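Local coordinates for protein anti-H(O) lectin 1 (Ulex europaeus, PDB 1FX5) that binds L-fucose as a legume lectin specific for the O(H) blood group and carries bound calcium and manganese ions, at residues 34-38 with 39-43; 217-220 with 221-224; 57-60 with 61-64; 159-163 with 164-168. All coordinates share one frame; numbering follows the deposited sequence.

Interaction 1 (34-38 with 39-43); sequences LNKVG and NNLPD. With NAG (2-acetamido-2-deoxy-beta-D-glucopyranose), chain C.
Leu-41 turns its side chain back onto segment 34-38, and its two methyl groups do most of the work across this tight surface loop. Among the van der Waals contacts, CD1 of Leu-41 lies 3.3 Å from the carbonyl O of Lys-36, and the same CD1 is 3.7 Å from the O of Gly-38, so one methyl meets two backbone carbonyls. The other methyl meets the aliphatic part of a lysine: Leu-41 CD2 is 4.1 Å from Lys-36 CG, and the two side chains cross at about a right angle. Leu-41 CG stands opposite its own carbonyl carbon (chi1 -64°), which lets the branch reach inward. Gly-38, with phi at 138°, carries the chain round in a backbone conformation that a side chain would obstruct.

The polar contact looks outward instead: Asn-40 O receives a weak hydrogen bond of 3.1 Å from O6 of the bound N-acetylglucosamine.

Further sugar contacts are van der Waals: Pro-42 CG approaches O3 of the sugar at 3.4 Å, Pro-42 CD its C2 at 4.0 Å, and Leu-41 CD2 its O5 at 3.8 Å. A fucose also touches Pro-42. The pocket includes Asn-23 of an Asn-Ala-Ser sequon, consistent with an N-linked glycan lying along the protein.

Segment 39-43 itself thus gives this sugar one weak bond and van der Waals contact, while Thr-45 OG1 and Gly-46 N are hydrogen-bonded to the same sugar; of the Leu-41 methyls, CD1 serves the loop backbone and CD2 meets both Lys-36 CG and the glycan.

Interaction 2 (217-220 with 221-224); sequences STYI and GRQA. Unlike the reference sequence in segment 217-220: Ser-217 (reference Gly).
The amide of Ala-224 donates to the hydroxyl of Thr-218, N to OG1 3.2 Å, though the bond is bent, with 135° at the hydrogen. That hydroxyl is also hydrogen-bonded to Thr-86 O, so two partners fix its rotation; chi1 of -165° swings OG1 across to the returning chain. Arg-222 N reaches Tyr-219 O over 3.3 Å in a weak bond that is straighter than the first. It closes a type II beta turn from Tyr-219 to Arg-222, with Gly-221 in the third position, where this turn commonly has glycine. The turn ends strand 209-219 and leads into strand 224-236. Its place matches the specificity loop of legume lectins next to the calcium site.

Packing follows the same path. Gln-223 CA sits 3.1 Å from Thr-218 OG1, and Gln-223 CG is 3.3 Å from Tyr-219 O, while the amide end of Gln-223 extends away, its OE1 hydrogen-bonded to Gly-38 N. Arg-222 CG meets the edge of the Tyr-219 ring, 4.2 Å from its CD1, and Arg-222 NE is hydrogen-bonded to Ala-84 O. Over one face of that ring, displaced toward the rim, lies Ile-220 CD1.

Interaction 3 (57-60 with 61-64); sequences IWNC and NTGE
A G1 beta bulge closes this hairpin turn: Gly-63 and Glu-64 together face Asn-59, where strand 44-59 gives way to strand 64-78. The evidence is a pair of backbone bonds at the same asparagine. Asn-59 N donates to Glu-64 O over 2.8 Å and is nearly straight. Gly-63 N donates to Asn-59 O, also at 2.8 Å but bent to 135° at the hydrogen. The positive phi of Gly-63 suits the bulge position.

The Asn-59 side chain also bonds to the turn backbone. Its OD1 accepts from Asn-61 N at 2.8 Å, an Asx turn in which the donor is tilted 29° from the carbonyl plane of the side chain. With CG pointing opposite its backbone N (chi1 -168°), the amide is carried over the start of the turn, and Asn-59 CB comes to 3.6 Å from Thr-62 OG1. That hydroxyl has two weak bonds, both to Glu-64: it takes one of 3.4 Å from Glu-64 N and gives one of 3.3 Å to Glu-64 OE2, tying the carboxylate back toward the turn. Next to the paired backbones, Trp-58 CA makes a CA-H...O contact of 3.4 Å with Glu-64 O.

Beyond the turn, Trp-58 NE1 is hydrogen-bonded to Leu-206 O and Cys-60 N to Glu-208 OE1, fastening the first arm to the chain just ahead of strand 209-219. Glu-64 touches Phe-237 beyond strand 224-236, while Ile-57 pairs through its backbone with Ala-66 and packs on Phe-68 of strand 64-78.

Interaction 4 (159-163 with 164-168); sequences NKRYG and LNNVA
Arg-161 and Asn-166 pass each other at about a right angle, their guanidinium and amide planes 63° apart, so the two flat groups do not stack. Arg-161 CB packs 3.8 Å from Asn-166 CB and 3.9 Å from Asn-166 CG, and Arg-161 CD approaches the amide end. Tyr-162 points its ring the other way, with Lys-160 CE at the ring edge and in its plane. Chi1 of -70° turns the Asn-166 side chain in toward the backbone, its CG 3.8 Å from Tyr-162 O.

A short turn brings these groups together. Asn-166 N donates to Gly-163 O over 3.0 Å, approaching from well above the carbonyl plane, 58° out of it. A water lies within hydrogen-bonding distance of both Gly-163 O (3.0 Å) and Asn-166 O (3.2 Å). Gly-163 has a positive phi, which lets the chain bend here.

The guanidinium of Arg-161 extends past the turn to a salt bridge with Asp-190 and a cation-pi contact with Tyr-187 at the end of strand 180-187. Tyr-162 packs on Met-76 and Thr-78, and Leu-164 on Phe-75, all of strand 64-78, as the chain heads into strand 168-175.

None of the four is a core contact: interactions 1, 3 and 4 lie at the surface, and only interaction 2 is partly buried, through Thr-218 and Ala-224. Interactions 1 and 2 form touching loops, with a probable hydrogen bond from Ile-220 N to Asp-43 O; interaction 2 also meets interaction 4 where Ala-224 CB packs on Tyr-162. Interaction 3 stands about 41 Å centre to centre from interactions 1 and 2, yet it and interaction 2 reach neighbouring strands, 44-59 and 209-219. Chemistry differs with place: methyl and sugar packing in interaction 1, a hydroxyl-to-backbone bond beside a type II turn in interaction 2, backbone bonding in the remote hairpin of interaction 3, and a turn with a water beside it in interaction 4.

Interaction 1 (34-38 with 39-43)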
loop_
_atom_site.group_PDB
_atom_site.type_symbol
_atom_site.label_atom_id
_atom_site.label_comp_id
_atom_site.label_asym_id
_atom_site.label_seq_id
_atom_site.Cartn_x
_atom_site.Cartn_y
_atom_site.Cartn_z
ATOM N N LEU A 34 13.364 -1.901 -15.599
ATOM C CA LEU A 34 12.289 -1.182 -16.257
ATOM C C LEU A 34 11.990 -1.548 -17.717
ATOM O O LEU A 34 10.862 -1.403 -18.179
ATOM C CB LEU A 34 12.527 0.336 -16.110
ATOM C CG LEU A 34 12.722 0.844 -14.665
ATOM C CD1 LEU A 34 13.072 2.344 -14.648
ATOM C CD2 LEU A 34 11.474 0.549 -13.820
ATOM N N ASN A 35 12.995 -1.999 -18.451
ATOM C CA ASN A 35 12.793 -2.362 -19.845
ATOM C C ASN A 35 13.814 -3.409 -20.211
ATOM O O ASN A 35 14.847 -3.518 -19.551
ATOM C CB ASN A 35 12.979 -1.137 -20.767
ATOM C CG ASN A 35 14.442 -0.669 -20.866
ATOM O OD1 ASN A 35 15.142 -0.999 -21.821
ATOM N ND2 ASN A 35 14.894 0.122 -19.894
ATOM N N LYS A 36 13.513 -4.217 -21.216
ATOM C CA LYS A 36 14.467 -5.223 -21.614
ATOM C C LYS A 36 15.045 -4.850 -22.970
ATOM O O LYS A 36 14.536 -3.941 -23.644
ATOM C CB LYS A 36 13.873 -6.631 -21.573
ATOM C CG LYS A 36 12.589 -6.823 -22.289
ATOM C CD LYS A 36 12.115 -8.258 -22.092
ATOM C CE LYS A 36 12.120 -8.643 -20.617
ATOM N NZ LYS A 36 11.484 -9.979 -20.378
ATOM N N VAL A 37 16.204 -5.431 -23.276
ATOM C CA VAL A 37 16.904 -5.192 -24.532
ATOM C C VAL A 37 16.944 -6.520 -25.284
ATOM O O VAL A 37 16.665 -7.584 -24.710
ATOM C CB VAL A 37 18.328 -4.663 -24.276
ATOM C CG1 VAL A 37 18.267 -3.287 -23.600
ATOM C CG2 VAL A 37 19.089 -5.632 -23.390
ATOM N N GLY A 38 17.290 -6.460 -26.560
ATOM C CA GLY A 38 17.355 -7.659 -27.382
ATOM C C GLY A 38 16.752 -7.324 -28.738
ATOM O O GLY A 38 16.026 -6.325 -28.864
ATOM N N ASN A 39 17.002 -8.145 -29.756
ATOM C CA ASN A 39 16.446 -7.850 -31.080
ATOM C C ASN A 39 15.049 -8.385 -31.415
ATOM O O ASN A 39 14.504 -8.083 -32.480
ATOM C CB ASN A 39 17.462 -8.095 -32.209
ATOM C CG ASN A 39 18.191 -9.419 -32.078
ATOM O OD1 ASN A 39 18.124 -10.086 -31.043
ATOM N ND2 ASN A 39 18.911 -9.800 -33.130
ATOM N N ASN A 40 14.430 -9.092 -30.477
ATOM C CA ASN A 40 13.090 -9.636 -30.686
ATOM C C ASN A 40 12.054 -8.740 -29.962
ATOM O O ASN A 40 11.132 -9.252 -29.298
ATOM C CB ASN A 40 13.024 -11.041 -30.100
ATOM C CG ASN A 40 13.372 -11.052 -28.627
ATOM O OD1 ASN A 40 14.177 -10.231 -28.158
ATOM N ND2 ASN A 40 12.759 -11.962 -27.879
ATOM N N LEU A 41 12.211 -7.418 -30.072
ATOM C CA LEU A 41 11.306 -6.450 -29.430
ATOM C C LEU A 41 10.904 -5.418 -30.462
ATOM O O LEU A 41 11.565 -5.300 -31.486
ATOM C CB LEU A 41 12.041 -5.708 -28.303
ATOM C CG LEU A 41 12.537 -6.479 -27.078
ATOM C CD1 LEU A 41 13.462 -5.572 -26.291
ATOM C CD2 LEU A 41 11.370 -6.993 -26.206
ATOM N N PRO A 42 9.806 -4.682 -30.227
ATOM C CA PRO A 42 9.343 -3.640 -31.167
ATOM C C PRO A 42 10.440 -2.563 -31.244
ATOM O O PRO A 42 11.264 -2.485 -30.335
ATOM C CB PRO A 42 8.122 -3.044 -30.457
ATOM C CG PRO A 42 7.666 -4.130 -29.536
ATOM C CD PRO A 42 8.913 -4.800 -29.059
ATOM N N ASP A 43 10.419 -1.705 -32.274
ATOM C CA ASP A 43 11.425 -0.636 -32.429
ATOM C C ASP A 43 11.460 0.263 -31.186
ATOM O O ASP A 43 12.542 0.603 -30.680
ATOM C CB ASP A 43 11.146 0.223 -33.672
ATOM C CG ASP A 43 11.505 -0.484 -34.981
ATOM O OD1 ASP A 43 11.269 0.097 -36.067
ATOM O OD2 ASP A 43 12.024 -1.620 -34.940
HETATM C C1 NAG C . 7.103 -6.285 -24.730
HETATM C C2 NAG C . 6.593 -5.290 -25.787
HETATM C C3 NAG C . 5.530 -5.997 -26.649
HETATM C C4 NAG C . 6.127 -7.266 -27.294
HETATM C C5 NAG C . 6.741 -8.171 -26.203
HETATM C C6 NAG C . 7.525 -9.344 -26.785
HETATM C C7 NAG C . 6.752 -2.978 -25.027
HETATM C C8 NAG C . 6.025 -1.795 -24.401
HETATM N N2 NAG C . 6.025 -4.087 -25.191
HETATM O O3 NAG C . 5.054 -5.085 -27.666
HETATM O O4 NAG C . 5.087 -7.999 -27.996
HETATM O O5 NAG C . 7.674 -7.432 -25.381
HETATM O O6 NAG C . 8.419 -8.910 -27.808
HETATM O O7 NAG C . 7.951 -2.912 -25.297
#

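Interaction 2 (217-220 with 221-224)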
loop_
_atom_site.group_PDB
_atom_site.type_symbol
_atom_site.label_atom_id
_atom_site.label_comp_id
_atom_site.label_asym_id
_atom_site.label_seq_id
_atom_site.Cartn_x
_atom_site.Cartn_y
_atom_site.Cartn_z
ATOM N N SER A 217 12.577 3.195 -21.067
ATOM C CA SER A 217 12.385 2.846 -22.460
ATOM C C SER A 217 13.647 3.053 -23.281
ATOM O O SER A 217 14.593 3.704 -22.824
ATOM C CB SER A 217 11.198 3.612 -23.067
ATOM O OG SER A 217 11.462 4.988 -23.096
ATOM N N THR A 218 13.654 2.467 -24.480
ATOM C CA THR A 218 14.776 2.545 -25.402
ATOM C C THR A 218 14.321 2.370 -26.870
ATOM O O THR A 218 13.138 2.139 -27.139
ATOM C CB THR A 218 15.841 1.506 -25.010
ATOM O OG1 THR A 218 17.085 1.803 -25.667
ATOM C CG2 THR A 218 15.366 0.097 -25.357
ATOM N N TYR A 219 15.257 2.459 -27.810
ATOM C CA TYR A 219 14.941 2.327 -29.237
ATOM C C TYR A 219 15.930 1.373 -29.934
ATOM O O TYR A 219 17.060 1.236 -29.432
ATOM C CB TYR A 219 15.062 3.728 -29.817
ATOM C CG TYR A 219 14.612 3.862 -31.224
ATOM C CD1 TYR A 219 15.540 4.069 -32.244
ATOM C CD2 TYR A 219 13.265 3.770 -31.548
ATOM C CE1 TYR A 219 15.144 4.180 -33.535
ATOM C CE2 TYR A 219 12.852 3.879 -32.848
ATOM C CZ TYR A 219 13.800 4.084 -33.840
ATOM O OH TYR A 219 13.410 4.208 -35.146
ATOM N N ILE A 220 15.554 0.738 -31.069
ATOM C CA ILE A 220 16.491 -0.198 -31.772
ATOM C C ILE A 220 17.732 0.484 -32.280
ATOM O O ILE A 220 17.655 1.585 -32.826
ATOM C CB ILE A 220 15.955 -0.927 -33.047
ATOM C CG1 ILE A 220 14.660 -0.320 -33.543
ATOM C CG2 ILE A 220 15.949 -2.446 -32.850
ATOM C CD1 ILE A 220 14.864 0.953 -34.265
ATOM N N GLY A 221 18.866 -0.195 -32.141
ATOM C CA GLY A 221 20.117 0.378 -32.606
ATOM C C GLY A 221 20.850 1.197 -31.567
ATOM O O GLY A 221 22.020 1.528 -31.754
ATOM N N ARG A 222 20.178 1.535 -30.471
ATOM C CA ARG A 222 20.801 2.326 -29.411
ATOM C C ARG A 222 20.231 1.907 -28.065
ATOM O O ARG A 222 20.104 2.713 -27.139
ATOM C CB ARG A 222 20.622 3.840 -29.677
ATOM C CG ARG A 222 19.408 4.248 -30.511
ATOM C CD ARG A 222 19.729 5.328 -31.598
ATOM N NE ARG A 222 20.414 6.476 -31.023
ATOM C CZ ARG A 222 20.874 7.534 -31.690
ATOM N NH1 ARG A 222 20.736 7.646 -33.000
ATOM N NH2 ARG A 222 21.514 8.484 -31.018
ATOM N N GLN A 223 19.987 0.610 -27.950
ATOM C CA GLN A 223 19.430 0.014 -26.758
ATOM C C GLN A 223 20.250 0.074 -25.500
ATOM O O GLN A 223 21.457 -0.068 -25.527
ATOM C CB GLN A 223 19.051 -1.446 -27.012
ATOM C CG GLN A 223 18.014 -1.643 -28.109
ATOM C CD GLN A 223 17.556 -3.096 -28.204
ATOM O OE1 GLN A 223 18.275 -4.017 -27.800
ATOM N NE2 GLN A 223 16.352 -3.304 -28.714
ATOM N N ALA A 224 19.545 0.262 -24.392
ATOM C CA ALA A 224 20.136 0.335 -23.064
ATOM C C ALA A 224 19.053 -0.098 -22.071
ATOM O O ALA A 224 17.851 0.050 -22.345
ATOM C CB ALA A 224 20.597 1.748 -22.757
#

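Interaction 3 (57-60 with 61-64)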
loop_
_atom_site.group_PDB
_atom_site.type_symbol
_atom_site.label_atom_id
_atom_site.label_comp_id
_atom_site.label_asym_id
_atom_site.label_seq_id
_atom_site.Cartn_x
_atom_site.Cartn_y
_atom_site.Cartn_z
ATOM N N ILE A 57 -3.184 12.114 -2.784
ATOM C CA ILE A 57 -2.325 13.282 -2.921
ATOM C C ILE A 57 -2.935 14.602 -2.451
ATOM O O ILE A 57 -2.225 15.490 -1.981
ATOM C CB ILE A 57 -1.689 13.345 -4.328
ATOM C CG1 ILE A 57 -0.388 14.153 -4.287
ATOM C CG2 ILE A 57 -2.626 13.978 -5.308
ATOM C CD1 ILE A 57 0.741 13.471 -3.550
ATOM N N TRP A 58 -4.225 14.784 -2.654
ATOM C CA TRP A 58 -4.846 16.010 -2.190
ATOM C C TRP A 58 -6.264 15.659 -1.773
ATOM O O TRP A 58 -6.802 14.625 -2.186
ATOM C CB TRP A 58 -4.721 17.203 -3.147
ATOM C CG TRP A 58 -5.433 17.090 -4.426
ATOM C CD1 TRP A 58 -4.964 16.536 -5.574
ATOM C CD2 TRP A 58 -6.726 17.616 -4.729
ATOM N NE1 TRP A 58 -5.879 16.694 -6.580
ATOM C CE2 TRP A 58 -6.965 17.350 -6.093
ATOM C CE3 TRP A 58 -7.693 18.293 -3.986
ATOM C CZ2 TRP A 58 -8.147 17.746 -6.732
ATOM C CZ3 TRP A 58 -8.859 18.688 -4.620
ATOM C CH2 TRP A 58 -9.077 18.410 -5.984
ATOM N N ASN A 59 -6.820 16.469 -0.882
ATOM C CA ASN A 59 -8.165 16.260 -0.355
ATOM C C ASN A 59 -9.192 17.333 -0.724
ATOM O O ASN A 59 -9.122 18.440 -0.203
ATOM C CB ASN A 59 -8.022 16.192 1.164
ATOM C CG ASN A 59 -9.268 15.689 1.849
ATOM O OD1 ASN A 59 -10.383 15.825 1.332
ATOM N ND2 ASN A 59 -9.090 15.118 3.030
ATOM N N CYS A 60 -10.195 16.994 -1.530
ATOM C CA CYS A 60 -11.199 17.998 -1.910
ATOM C C CYS A 60 -12.082 18.511 -0.761
ATOM O O CYS A 60 -12.599 19.626 -0.821
ATOM C CB CYS A 60 -12.091 17.502 -3.059
ATOM S SG CYS A 60 -12.893 18.844 -4.029
ATOM N N ASN A 61 -12.236 17.719 0.294
ATOM C CA ASN A 61 -13.061 18.140 1.426
ATOM C C ASN A 61 -12.388 19.216 2.273
ATOM O O ASN A 61 -13.039 20.180 2.676
ATOM C CB ASN A 61 -13.446 16.943 2.316
ATOM C CG ASN A 61 -14.432 15.990 1.635
ATOM O OD1 ASN A 61 -14.944 16.267 0.538
ATOM N ND2 ASN A 61 -14.701 14.860 2.283
ATOM N N THR A 62 -11.092 19.066 2.541
ATOM C CA THR A 62 -10.389 20.054 3.347
ATOM C C THR A 62 -9.527 21.034 2.559
ATOM O O THR A 62 -9.028 22.005 3.117
ATOM C CB THR A 62 -9.518 19.380 4.391
ATOM O OG1 THR A 62 -8.436 18.699 3.742
ATOM C CG2 THR A 62 -10.334 18.364 5.173
ATOM N N GLY A 63 -9.341 20.786 1.268
ATOM C CA GLY A 63 -8.528 21.676 0.457
ATOM C C GLY A 63 -7.047 21.481 0.703
ATOM O O GLY A 63 -6.220 22.236 0.189
ATOM N N GLU A 64 -6.703 20.445 1.462
ATOM C CA GLU A 64 -5.304 20.143 1.772
ATOM C C GLU A 64 -4.574 19.391 0.684
ATOM O O GLU A 64 -5.127 18.509 0.040
ATOM C CB GLU A 64 -5.186 19.327 3.048
ATOM C CG GLU A 64 -5.425 20.127 4.293
ATOM C CD GLU A 64 -5.167 19.304 5.519
ATOM O OE1 GLU A 64 -4.332 19.741 6.343
ATOM O OE2 GLU A 64 -5.779 18.207 5.636
#

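Interaction 4 (159-163 with 164-168)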
loop_
_atom_site.group_PDB
_atom_site.type_symbol
_atom_site.label_atom_id
_atom_site.label_comp_id
_atom_site.label_asym_id
_atom_site.label_seq_id
_atom_site.Cartn_x
_atom_site.Cartn_y
_atom_site.Cartn_z
ATOM N N ASN A 159 25.372 15.216 -17.638
ATOM C CA ASN A 159 26.404 14.444 -18.331
ATOM C C ASN A 159 26.242 13.003 -17.832
ATOM O O ASN A 159 26.824 12.615 -16.811
ATOM C CB ASN A 159 27.791 14.983 -18.008
ATOM C CG ASN A 159 27.996 16.395 -18.537
ATOM O OD1 ASN A 159 28.484 17.264 -17.826
ATOM N ND2 ASN A 159 27.588 16.638 -19.780
ATOM N N LYS A 160 25.406 12.246 -18.544
ATOM C CA LYS A 160 25.099 10.843 -18.232
ATOM C C LYS A 160 26.311 9.901 -18.157
ATOM O O LYS A 160 27.265 10.048 -18.913
ATOM C CB LYS A 160 24.040 10.307 -19.232
ATOM C CG LYS A 160 24.435 10.480 -20.714
ATOM C CD LYS A 160 23.417 9.874 -21.664
ATOM C CE LYS A 160 24.014 9.699 -23.056
ATOM N NZ LYS A 160 23.080 9.063 -24.017
ATOM N N ARG A 161 26.236 8.916 -17.260
ATOM C CA ARG A 161 27.288 7.930 -17.055
ATOM C C ARG A 161 26.610 6.563 -17.095
ATOM O O ARG A 161 25.484 6.440 -16.611
ATOM C CB ARG A 161 27.940 8.128 -15.682
ATOM C CG ARG A 161 28.678 9.441 -15.509
ATOM C CD ARG A 161 29.406 9.517 -14.173
ATOM N NE ARG A 161 30.080 10.809 -14.025
ATOM C CZ ARG A 161 30.593 11.295 -12.897
ATOM N NH1 ARG A 161 30.535 10.606 -11.771
ATOM N NH2 ARG A 161 31.149 12.504 -12.902
ATOM N N TYR A 162 27.275 5.547 -17.650
ATOM C CA TYR A 162 26.712 4.201 -17.736
ATOM C C TYR A 162 27.566 3.204 -16.956
ATOM O O TYR A 162 28.724 3.490 -16.676
ATOM C CB TYR A 162 26.646 3.740 -19.199
ATOM C CG TYR A 162 25.558 4.378 -20.019
ATOM C CD1 TYR A 162 25.690 5.678 -20.487
ATOM C CD2 TYR A 162 24.364 3.703 -20.267
ATOM C CE1 TYR A 162 24.657 6.299 -21.167
ATOM C CE2 TYR A 162 23.322 4.310 -20.949
ATOM C CZ TYR A 162 23.472 5.607 -21.388
ATOM O OH TYR A 162 22.424 6.240 -22.004
ATOM N N GLY A 163 26.992 2.044 -16.609
ATOM C CA GLY A 163 27.730 1.024 -15.870
ATOM C C GLY A 163 27.416 0.884 -14.393
ATOM O O GLY A 163 27.034 1.858 -13.736
ATOM N N LEU A 164 27.630 -0.314 -13.847
ATOM C CA LEU A 164 27.360 -0.574 -12.430
ATOM C C LEU A 164 28.274 0.238 -11.508
ATOM O O LEU A 164 27.922 0.551 -10.369
ATOM C CB LEU A 164 27.483 -2.068 -12.107
ATOM C CG LEU A 164 26.384 -2.705 -11.229
ATOM C CD1 LEU A 164 26.980 -3.929 -10.513
ATOM C CD2 LEU A 164 25.796 -1.734 -10.177
ATOM N N ASN A 165 29.445 0.595 -12.010
ATOM C CA ASN A 165 30.392 1.375 -11.222
ATOM C C ASN A 165 29.951 2.859 -11.135
ATOM O O ASN A 165 30.513 3.653 -10.349
ATOM C CB ASN A 165 31.813 1.245 -11.815
ATOM C CG ASN A 165 31.883 1.647 -13.301
ATOM O OD1 ASN A 165 31.211 1.058 -14.166
ATOM N ND2 ASN A 165 32.719 2.632 -13.601
ATOM N N ASN A 166 28.948 3.228 -11.932
ATOM C CA ASN A 166 28.450 4.591 -11.937
ATOM C C ASN A 166 27.022 4.761 -11.405
ATOM O O ASN A 166 26.184 5.444 -12.014
ATOM C CB ASN A 166 28.561 5.183 -13.326
ATOM C CG ASN A 166 29.991 5.436 -13.724
ATOM O OD1 ASN A 166 30.469 4.875 -14.698
ATOM N ND2 ASN A 166 30.680 6.286 -12.984
ATOM N N VAL A 167 26.741 4.137 -10.268
ATOM C CA VAL A 167 25.418 4.232 -9.661
ATOM C C VAL A 167 25.119 5.693 -9.266
ATOM O O VAL A 167 26.009 6.424 -8.816
ATOM C CB VAL A 167 25.331 3.300 -8.411
ATOM C CG1 VAL A 167 23.986 3.436 -7.708
ATOM C CG2 VAL A 167 25.483 1.875 -8.863
ATOM N N ALA A 168 23.867 6.106 -9.456
ATOM C CA ALA A 168 23.426 7.454 -9.123
ATOM C C ALA A 168 22.375 7.372 -8.022
ATOM O O ALA A 168 21.591 6.418 -7.985
ATOM C CB ALA A 168 22.823 8.122 -10.362
HETATM O O HOH W 1 24.952 3.823 -14.546
#